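Local coordinates for protein inorganic pyrophosphatase (PDB 6LL8) that probably hydrolyses inorganic diphosphate to two phosphates, as a metal-dependent family II pyrophosphatase, and holds the diphosphate analogue imidodiphosphate among magnesium ions, at residues A[7-11]-A[78-82]; A[35-40]-A[58-64]; A[71-77]-A[98-102]. One frame throughout, in Å; residues are numbered along the deposited sequence. Where two conformers were deposited one is given.

Interaction 1. Residues A[7-11]-A[78-82]. With MG (magnesium ion), chain C.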
loop_
_atom_site.group_PDB
_atom_site.type_symbol
_atom_site.label_atom_id
_atom_site.label_comp_id
_atom_site.label_asym_id
_atom_site.label_seq_id
_atom_site.Cartn_x
_atom_site.Cartn_y
_atom_site.Cartn_z
ATOM N N VAL A 7 -1.084 13.275 0.422
ATOM C CA VAL A 7 -2.113 12.230 0.255
ATOM C C VAL A 7 -1.519 11.019 -0.460
ATOM O O VAL A 7 -0.818 11.126 -1.473
ATOM C CB VAL A 7 -3.355 12.788 -0.421
ATOM C CG1 VAL A 7 -3.068 13.288 -1.789
ATOM C CG2 VAL A 7 -4.474 11.776 -0.461
ATOM N N GLY A 8 -1.863 9.870 0.087
ATOM C CA GLY A 8 -1.453 8.578 -0.458
ATOM C C GLY A 8 -2.455 7.997 -1.418
ATOM O O GLY A 8 -3.315 8.680 -1.956
ATOM N N HIS A 9 -2.291 6.713 -1.696
ATOM C CA HIS A 9 -3.085 6.097 -2.765
ATOM C C HIS A 9 -4.553 5.971 -2.402
ATOM O O HIS A 9 -4.922 5.835 -1.230
ATOM C CB HIS A 9 -2.485 4.763 -3.244
ATOM C CG HIS A 9 -2.154 3.724 -2.220
ATOM N ND1 HIS A 9 -3.103 2.940 -1.582
ATOM C CD2 HIS A 9 -0.951 3.292 -1.768
ATOM C CE1 HIS A 9 -2.436 2.095 -0.757
ATOM N NE2 HIS A 9 -1.125 2.287 -0.847
ATOM N N LYS A 10 -5.379 5.883 -3.444
ATOM C CA LYS A 10 -6.737 5.368 -3.316
ATOM C C LYS A 10 -6.697 4.058 -2.542
ATOM O O LYS A 10 -5.761 3.286 -2.681
ATOM C CB LYS A 10 -7.352 5.166 -4.694
ATOM C CG LYS A 10 -7.835 6.410 -5.412
ATOM C CD LYS A 10 -8.563 6.107 -6.697
ATOM C CE LYS A 10 -9.263 7.314 -7.267
ATOM N NZ LYS A 10 -10.014 6.879 -8.475
ATOM N N ILE A 11 -7.743 3.825 -1.770
ATOM C CA ILE A 11 -7.808 2.626 -0.898
ATOM C C ILE A 11 -6.557 2.636 -0.030
ATOM O O ILE A 11 -5.639 1.813 -0.124
ATOM C CB ILE A 11 -8.048 1.319 -1.659
ATOM C CG1 ILE A 11 -9.302 1.501 -2.542
ATOM C CG2 ILE A 11 -8.204 0.173 -0.659
ATOM C CD1 ILE A 11 -9.709 0.306 -3.298
ATOM N N THR A 78 -3.979 5.817 -11.841
ATOM C CA THR A 78 -5.098 5.002 -11.342
ATOM C C THR A 78 -5.220 5.042 -9.821
ATOM O O THR A 78 -6.257 4.619 -9.297
ATOM C CB THR A 78 -4.971 3.531 -11.774
ATOM O OG1 THR A 78 -3.671 3.079 -11.372
ATOM C CG2 THR A 78 -5.234 3.305 -13.252
ATOM N N GLN A 79 -4.212 5.470 -9.106
ATOM C CA GLN A 79 -4.214 5.484 -7.634
ATOM C C GLN A 79 -4.245 6.909 -7.095
ATOM O O GLN A 79 -4.319 7.081 -5.880
ATOM C CB GLN A 79 -3.006 4.720 -7.107
ATOM C CG GLN A 79 -3.073 3.253 -7.495
ATOM C CD GLN A 79 -1.834 2.513 -7.067
ATOM O OE1 GLN A 79 -1.318 2.790 -5.962
ATOM N NE2 GLN A 79 -1.499 1.482 -7.864
ATOM N N ALA A 80 -4.178 7.914 -7.962
ATOM C CA ALA A 80 -4.184 9.330 -7.584
ATOM C C ALA A 80 -5.608 9.835 -7.507
ATOM O O ALA A 80 -6.549 9.207 -7.997
ATOM C CB ALA A 80 -3.451 10.133 -8.632
ATOM N N PRO A 81 -5.818 11.040 -6.942
ATOM C CA PRO A 81 -7.134 11.662 -7.063
ATOM C C PRO A 81 -7.587 11.715 -8.528
ATOM O O PRO A 81 -6.769 11.928 -9.406
ATOM C CB PRO A 81 -6.900 13.061 -6.476
ATOM C CG PRO A 81 -5.721 12.892 -5.527
ATOM C CD PRO A 81 -4.835 11.888 -6.229
ATOM N N ASP A 82 -8.893 11.658 -8.721
ATOM C CA ASP A 82 -9.434 11.617 -10.094
ATOM C C ASP A 82 -9.067 12.895 -10.860
ATOM O O ASP A 82 -8.869 12.832 -12.074
ATOM C CB ASP A 82 -10.932 11.445 -10.070
ATOM C CG ASP A 82 -11.401 10.074 -9.663
ATOM O OD1 ASP A 82 -10.580 9.143 -9.677
ATOM O OD2 ASP A 82 -12.619 9.943 -9.433
HETATM MG MG MG C . 0.550 1.561 0.410
HETATM O O HOH W 1 -8.801 4.571 -10.312
HETATM O O HOH W 2 -7.638 7.776 -10.073
#
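Lys-10 runs out as a straight rod over the turn 78-82 and ends in a very short salt bridge, its NZ 2.6 Å from OD1 of Asp-82. The torsions beyond CG are all extended, which carries the chain past two backbone carbonyls: CD passes Thr-78 O and CE lies 3.4 Å from Ala-80 O. The ammonium meets OD1 on the syn side, 22° out of the carboxylate plane, with the two side chains about at right angles. Two waters also accept from NZ; one donates to Thr-78 O, the other lies 2.7 Å from Ala-80 O, to which it can donate, so water as well as Asp-82 links the charge to the turn. At its other end Lys-10 is anchored by its backbone, N to Gln-79 O at 2.9 Å and almost straight (168°), and the same carbonyl receives a CA-H...O contact from His-9. Gln-79 runs alongside His-9 in the same direction, amide and ring planes 88° apart, with Gln-79 OE1 3.6 Å from His-9 CB. The imidazole is fixed in rotation at both nitrogens: ND1 donates to Lys-10 O at 2.9 Å, that oxygen lying near the ring plane while ND1 stands above the carbonyl plane, and NE2 binds magnesium at 2.2 Å. Asp-13 and Asp-73 join it on that ion, the histidine-aspartate metal site of DHH-family pyrophosphatases, built from the loops after strands 4-7 and 68-72.

Interaction 2. Residues A[35-40]-A[58-64]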
loop_
_atom_site.group_PDB
_atom_site.type_symbol
_atom_site.label_atom_id
_atom_site.label_comp_id
_atom_site.label_asym_id
_atom_site.label_seq_id
_atom_site.Cartn_x
_atom_site.Cartn_y
_atom_site.Cartn_z
ATOM N N ILE A 35 -1.389 19.938 4.910
ATOM C CA ILE A 35 -2.549 19.231 5.495
ATOM C C ILE A 35 -2.454 17.780 5.029
ATOM O O ILE A 35 -2.401 17.521 3.830
ATOM C CB ILE A 35 -3.876 19.861 5.056
ATOM C CG1 ILE A 35 -3.968 21.308 5.528
ATOM C CG2 ILE A 35 -5.046 19.033 5.559
ATOM C CD1 ILE A 35 -5.055 22.091 4.861
ATOM N N ALA A 36 -2.516 16.835 5.958
ATOM C CA ALA A 36 -2.638 15.405 5.634
ATOM C C ALA A 36 -4.050 15.081 5.177
ATOM O O ALA A 36 -5.032 15.558 5.777
ATOM C CB ALA A 36 -2.279 14.556 6.810
ATOM N N ALA A 37 -4.191 14.272 4.153
ATOM C CA ALA A 37 -5.504 13.889 3.656
ATOM C C ALA A 37 -5.517 12.411 3.298
ATOM O O ALA A 37 -4.470 11.746 3.243
ATOM C CB ALA A 37 -5.923 14.757 2.503
ATOM N N ARG A 38 -6.708 11.921 3.017
ATOM C CA ARG A 38 -6.930 10.536 2.603
ATOM C C ARG A 38 -8.019 10.473 1.532
ATOM O O ARG A 38 -8.962 11.271 1.561
ATOM C CB ARG A 38 -7.292 9.633 3.770
ATOM C CG ARG A 38 -8.579 9.999 4.490
ATOM C CD ARG A 38 -8.758 9.200 5.767
ATOM N NE ARG A 38 -9.835 9.739 6.574
ATOM C CZ ARG A 38 -11.098 9.356 6.576
ATOM N NH1 ARG A 38 -11.516 8.360 5.832
ATOM N NH2 ARG A 38 -11.935 9.967 7.392
ATOM N N LEU A 39 -7.911 9.482 0.668
ATOM C CA LEU A 39 -8.855 9.249 -0.449
ATOM C C LEU A 39 -9.883 8.179 -0.132
ATOM O O LEU A 39 -10.681 7.872 -1.007
ATOM C CB LEU A 39 -8.075 8.841 -1.677
ATOM C CG LEU A 39 -7.283 9.940 -2.346
ATOM C CD1 LEU A 39 -6.313 9.419 -3.409
ATOM C CD2 LEU A 39 -8.218 10.961 -2.976
ATOM N N GLY A 40 -9.863 7.607 1.051
ATOM C CA GLY A 40 -10.803 6.549 1.415
ATOM C C GLY A 40 -10.834 6.362 2.903
ATOM O O GLY A 40 -10.127 7.040 3.642
ATOM N N PRO A 58 -6.822 11.437 9.009
ATOM C CA PRO A 58 -6.681 12.650 8.228
ATOM C C PRO A 58 -7.983 13.032 7.523
ATOM O O PRO A 58 -8.849 12.230 7.344
ATOM C CB PRO A 58 -5.604 12.302 7.205
ATOM C CG PRO A 58 -4.881 11.115 7.695
ATOM C CD PRO A 58 -5.828 10.415 8.631
ATOM N N GLU A 59 -8.033 14.276 7.073
ATOM C CA GLU A 59 -9.193 14.782 6.316
ATOM C C GLU A 59 -9.485 13.894 5.114
ATOM O O GLU A 59 -8.610 13.651 4.276
ATOM C CB GLU A 59 -8.844 16.198 5.855
ATOM C CG GLU A 59 -9.969 16.834 5.042
ATOM C CD GLU A 59 -9.662 18.233 4.542
ATOM O OE1 GLU A 59 -8.798 18.900 5.114
ATOM O OE2 GLU A 59 -10.366 18.635 3.601
ATOM N N TYR A 60 -10.733 13.505 4.976
ATOM C CA TYR A 60 -11.201 12.780 3.781
ATOM C C TYR A 60 -11.488 13.799 2.691
ATOM O O TYR A 60 -12.322 14.689 2.881
ATOM C CB TYR A 60 -12.476 11.993 4.055
ATOM C CG TYR A 60 -13.121 11.397 2.833
ATOM C CD1 TYR A 60 -12.568 10.288 2.220
ATOM C CD2 TYR A 60 -14.314 11.888 2.330
ATOM C CE1 TYR A 60 -13.158 9.710 1.111
ATOM C CE2 TYR A 60 -14.924 11.313 1.231
ATOM C CZ TYR A 60 -14.337 10.223 0.616
ATOM O OH TYR A 60 -14.933 9.638 -0.460
ATOM N N LYS A 61 -10.785 13.706 1.589
ATOM C CA LYS A 61 -10.857 14.704 0.524
ATOM C C LYS A 61 -10.597 14.006 -0.789
ATOM O O LYS A 61 -9.617 13.261 -0.890
ATOM C CB LYS A 61 -9.850 15.823 0.760
ATOM C CG LYS A 61 -9.846 16.897 -0.306
ATOM C CD LYS A 61 -8.998 18.073 0.054
ATOM C CE LYS A 61 -8.915 19.135 -1.021
ATOM N NZ LYS A 61 -10.239 19.664 -1.393
ATOM N N THR A 62 -11.474 14.207 -1.768
ATOM C CA THR A 62 -11.365 13.489 -3.055
ATOM C C THR A 62 -11.077 14.426 -4.231
ATOM O O THR A 62 -10.615 13.901 -5.269
ATOM C CB THR A 62 -12.569 12.597 -3.287
ATOM O OG1 THR A 62 -13.748 13.375 -3.219
ATOM C CG2 THR A 62 -12.615 11.485 -2.273
ATOM N N SER A 63 -11.344 15.709 -4.132
ATOM C CA SER A 63 -11.071 16.633 -5.253
ATOM C C SER A 63 -9.947 17.581 -4.870
ATOM O O SER A 63 -9.957 18.203 -3.798
ATOM C CB SER A 63 -12.271 17.354 -5.710
ATOM O OG SER A 63 -11.882 18.481 -6.466
ATOM N N TYR A 64 -8.995 17.654 -5.770
ATOM C CA TYR A 64 -7.762 18.423 -5.533
ATOM C C TYR A 64 -7.462 19.385 -6.673
ATOM O O TYR A 64 -6.401 20.013 -6.668
ATOM C CB TYR A 64 -6.560 17.486 -5.347
ATOM C CG TYR A 64 -6.684 16.668 -4.099
ATOM C CD1 TYR A 64 -7.473 15.543 -4.090
ATOM C CD2 TYR A 64 -6.049 17.026 -2.919
ATOM C CE1 TYR A 64 -7.625 14.782 -2.959
ATOM C CE2 TYR A 64 -6.186 16.260 -1.775
ATOM C CZ TYR A 64 -6.961 15.124 -1.794
ATOM O OH TYR A 64 -7.113 14.371 -0.662
HETATM O O HOH W 3 -6.018 16.209 8.178
HETATM O O HOH W 4 -11.204 12.136 9.234
HETATM O O HOH W 5 -13.707 7.525 -1.438
#
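With chi1 at 62°, Arg-38 places CG between its own backbone N and carbonyl carbon, and the extended chain up to NE then swings the guanidinium across strand 59-60. That strand's backbone brings Tyr-60 CB over the centre of one guanidinium face, 3.9 Å from Arg-38 CZ, and chi1 of 171° sends the Tyr-60 ring on toward Gly-40 N and Leu-39 O, the latter 3.7 Å from CE1. Arg-38 NE donates to Pro-58 O at 2.8 Å, tilted 18° from the guanidinium plane. NH1 reaches Gly-40 O within that plane and also pairs with Glu-41, while a water joins NH2 to Pro-58 O. A leucine in place of Arg-38 would probably leave Pro-58 O without its direct side-chain donor and Glu-41 without its charged mate. The backbones pair in parallel, Arg-38 N to Glu-59 O at 2.9 Å and Lys-61 N to Arg-38 O at 3.0 Å. On the face of Ala-37 and Glu-59, Ala-37 CB sits at the edge of the Tyr-64 ring, 3.4 Å from OH; beyond the strand, Leu-39 CD2 packs 3.9 Å from Tyr-64 CE1. The pairing closes the beta-alpha-beta unit 34-38, 44-53, 59-60 at the parallel sheet's margin; helix 14-29 packs on Ala-36, Arg-38 and Pro-58, and strand 4-7 adjoins strand 34-38.

Interaction 3. Residues A[71-77]-A[98-102]. With CA (calcium ion), chain H; MG (magnesium ion), chain C; MG (magnesium ion), chain D; 2PN (imidodiphosphoric acid), chain I.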
loop_
_atom_site.group_PDB
_atom_site.type_symbol
_atom_site.label_atom_id
_atom_site.label_comp_id
_atom_site.label_asym_id
_atom_site.label_seq_id
_atom_site.Cartn_x
_atom_site.Cartn_y
_atom_site.Cartn_z
ATOM N N ILE A 71 2.293 13.732 -3.179
ATOM C CA ILE A 71 1.842 12.342 -3.338
ATOM C C ILE A 71 2.710 11.448 -2.452
ATOM O O ILE A 71 3.924 11.574 -2.442
ATOM C CB ILE A 71 1.943 11.924 -4.806
ATOM C CG1 ILE A 71 1.043 12.765 -5.713
ATOM C CG2 ILE A 71 1.716 10.425 -4.991
ATOM C CD1 ILE A 71 -0.413 12.491 -5.617
ATOM N N VAL A 72 2.077 10.488 -1.794
ATOM C CA VAL A 72 2.753 9.475 -0.952
ATOM C C VAL A 72 2.406 8.094 -1.490
ATOM O O VAL A 72 1.241 7.787 -1.722
ATOM C CB VAL A 72 2.308 9.639 0.512
ATOM C CG1 VAL A 72 2.988 8.642 1.422
ATOM C CG2 VAL A 72 2.537 11.047 1.012
ATOM N N ASP A 73 3.419 7.239 -1.588
ATOM C CA ASP A 73 3.215 5.776 -1.641
ATOM C C ASP A 73 2.621 5.296 -2.967
ATOM O O ASP A 73 2.117 4.165 -2.997
ATOM C CB ASP A 73 2.419 5.306 -0.433
ATOM C CG ASP A 73 2.343 3.842 -0.139
ATOM O OD1 ASP A 73 3.385 3.127 -0.234
ATOM O OD2 ASP A 73 1.243 3.431 0.255
ATOM N N HIS A 74 2.753 6.055 -4.039
ATOM C CA HIS A 74 2.495 5.595 -5.415
ATOM C C HIS A 74 2.969 6.653 -6.397
ATOM O O HIS A 74 3.214 7.787 -5.982
ATOM C CB HIS A 74 1.007 5.302 -5.638
ATOM C CG HIS A 74 0.185 6.517 -5.771
ATOM N ND1 HIS A 74 -0.181 7.010 -7.016
ATOM C CD2 HIS A 74 -0.333 7.310 -4.819
ATOM C CE1 HIS A 74 -0.897 8.108 -6.764
ATOM N NE2 HIS A 74 -1.044 8.324 -5.456
ATOM N N SER A 75 2.954 6.325 -7.689
ATOM C CA SER A 75 3.113 7.350 -8.726
ATOM C C SER A 75 2.237 7.050 -9.942
ATOM O O SER A 75 2.682 7.244 -11.085
ATOM C CB SER A 75 4.550 7.580 -9.087
ATOM O OG SER A 75 5.192 6.400 -9.550
ATOM N N GLU A 76 0.993 6.645 -9.688
ATOM C CA GLU A 76 0.076 6.142 -10.727
ATOM C C GLU A 76 -1.149 7.026 -10.894
ATOM O O GLU A 76 -1.802 7.374 -9.909
ATOM C CB GLU A 76 -0.464 4.761 -10.325
ATOM C CG GLU A 76 0.594 3.705 -10.093
ATOM C CD GLU A 76 1.390 3.257 -11.298
ATOM O OE1 GLU A 76 0.873 3.276 -12.411
ATOM O OE2 GLU A 76 2.554 2.903 -11.097
ATOM N N ILE A 77 -1.547 7.259 -12.148
ATOM C CA ILE A 77 -2.835 7.916 -12.421
ATOM C C ILE A 77 -3.963 7.143 -11.751
ATOM O O ILE A 77 -4.842 7.759 -11.140
ATOM C CB ILE A 77 -3.069 8.067 -13.926
ATOM C CG1 ILE A 77 -2.098 9.094 -14.488
ATOM C CG2 ILE A 77 -4.502 8.437 -14.271
ATOM C CD1 ILE A 77 -2.109 9.149 -16.013
ATOM N N LEU A 98 8.056 3.527 -11.177
ATOM C CA LEU A 98 7.660 4.840 -11.698
ATOM C C LEU A 98 6.445 4.664 -12.597
ATOM O O LEU A 98 6.523 4.013 -13.634
ATOM C CB LEU A 98 8.809 5.475 -12.458
ATOM C CG LEU A 98 8.546 6.877 -12.978
ATOM C CD1 LEU A 98 8.200 7.834 -11.841
ATOM C CD2 LEU A 98 9.730 7.384 -13.761
ATOM N N GLY A 99 5.335 5.226 -12.156
ATOM C CA GLY A 99 4.079 5.162 -12.883
ATOM C C GLY A 99 3.890 6.320 -13.810
ATOM O O GLY A 99 4.812 7.073 -14.141
ATOM N N ASP A 100 2.639 6.471 -14.257
ATOM C CA ASP A 100 2.295 7.382 -15.361
ATOM C C ASP A 100 1.820 8.747 -14.885
ATOM O O ASP A 100 1.412 9.542 -15.729
ATOM C CB ASP A 100 1.334 6.698 -16.312
ATOM C CG ASP A 100 0.038 6.221 -15.711
ATOM O OD1 ASP A 100 -0.120 6.254 -14.494
ATOM O OD2 ASP A 100 -0.810 5.748 -16.557
ATOM N N LEU A 101 1.984 9.090 -13.603
ATOM C CA LEU A 101 1.896 10.502 -13.248
ATOM C C LEU A 101 2.957 11.294 -14.009
ATOM O O LEU A 101 4.069 10.792 -14.308
ATOM C CB LEU A 101 2.048 10.733 -11.745
ATOM C CG LEU A 101 0.902 10.236 -10.881
ATOM C CD1 LEU A 101 1.219 10.489 -9.428
ATOM C CD2 LEU A 101 -0.428 10.851 -11.274
ATOM N N THR A 102 2.600 12.536 -14.297
ATOM C CA THR A 102 3.459 13.537 -14.926
ATOM C C THR A 102 3.146 14.887 -14.316
ATOM O O THR A 102 2.078 15.077 -13.728
ATOM C CB THR A 102 3.244 13.586 -16.437
ATOM O OG1 THR A 102 1.891 13.934 -16.683
ATOM C CG2 THR A 102 3.612 12.315 -17.167
HETATM CA CA CA H . 5.892 9.145 -15.506
HETATM MG MG MG C . 0.550 1.561 0.410
HETATM MG MG MG D . 3.973 1.443 0.968
HETATM P P1 2PN I . 2.334 -0.771 -0.612
HETATM O O1 2PN I . 1.292 0.304 -0.912
HETATM O O2 2PN I . 1.875 -1.732 0.452
HETATM O O3 2PN I . 3.679 -0.148 -0.290
HETATM N N1 2PN I . 2.538 -1.626 -2.003
HETATM P P2 2PN I . 2.156 -3.152 -2.500
HETATM O O4 2PN I . 1.420 -2.947 -3.820
HETATM O O5 2PN I . 1.249 -3.778 -1.461
HETATM O O6 2PN I . 3.448 -3.910 -2.685
#
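Ser-75 faces the loop 98-102 with OG between its backbone N and carbonyl carbon (chi1 58°), where the hydroxyl accepts from Gly-99 N at 2.9 Å in a nearly straight bond. Its carbonyl takes Leu-101 N at 3.2 Å, the donor above the carbonyl plane. Asp-100 has the same first torsion (chi1 58°), turning OD1 back to Ile-77 N, 2.9 Å away and met nearly along the C-O axis; the Ile-77 side chain crosses this carboxylate at about a right angle, with CD1 3.6 Å from Asp-100 CG. Leu-101 spreads its two methyls: CD1 rests against the backbone of Ser-75 and reaches toward the His-74 ring, while CD2 lies 4.0 Å from Ile-77 CG1. Glu-76 is bent at chi2 (-67°), folding the carboxylate over Gly-99, OE2 to CA 3.3 Å. Lys-97 pairs with OE2, which probably eases the nearness of the Asp-100 carboxylate. The His-74 ring has Ile-71 CG2 on one face, and its ND1 accepts from Glu-76 N. The carbonyls of the loop, Gly-99 O and Leu-101 O, bind calcium, both at 2.7 Å. Upstream, Asp-73 bridges two magnesium ions through OD1 and OD2. The contact thus joins the segment leaving strand 68-72 to the loop between its sheet neighbour, strand 88-94, and the outermost strand 108-111.

In the fold
Interactions 1 and 3 meet at the active site: His-9 NE2 and Asp-73 OD2, 2.9 Å apart, bind the same magnesium ion, which also holds an oxygen of imidodiphosphate. Their segments alternate along the chain, their centres are 9 Å apart, and His-74 packs against Gln-79, CB to OE1 3.4 Å. Interaction 2 is nested within the loop closed by interaction 1 and adjoins it, their centres 10 Å apart: Leu-39 CD1 touches Gly-8 O at 3.4 Å and Pro-81 CG meets Tyr-64 CD1 at 3.5 Å, yet the Leu-39 side chain remains about 12 Å from the ligand. Interactions 2 and 3 do not touch (nearest atoms about 6 Å apart, centres 16 Å), but both reach the same parallel sheet.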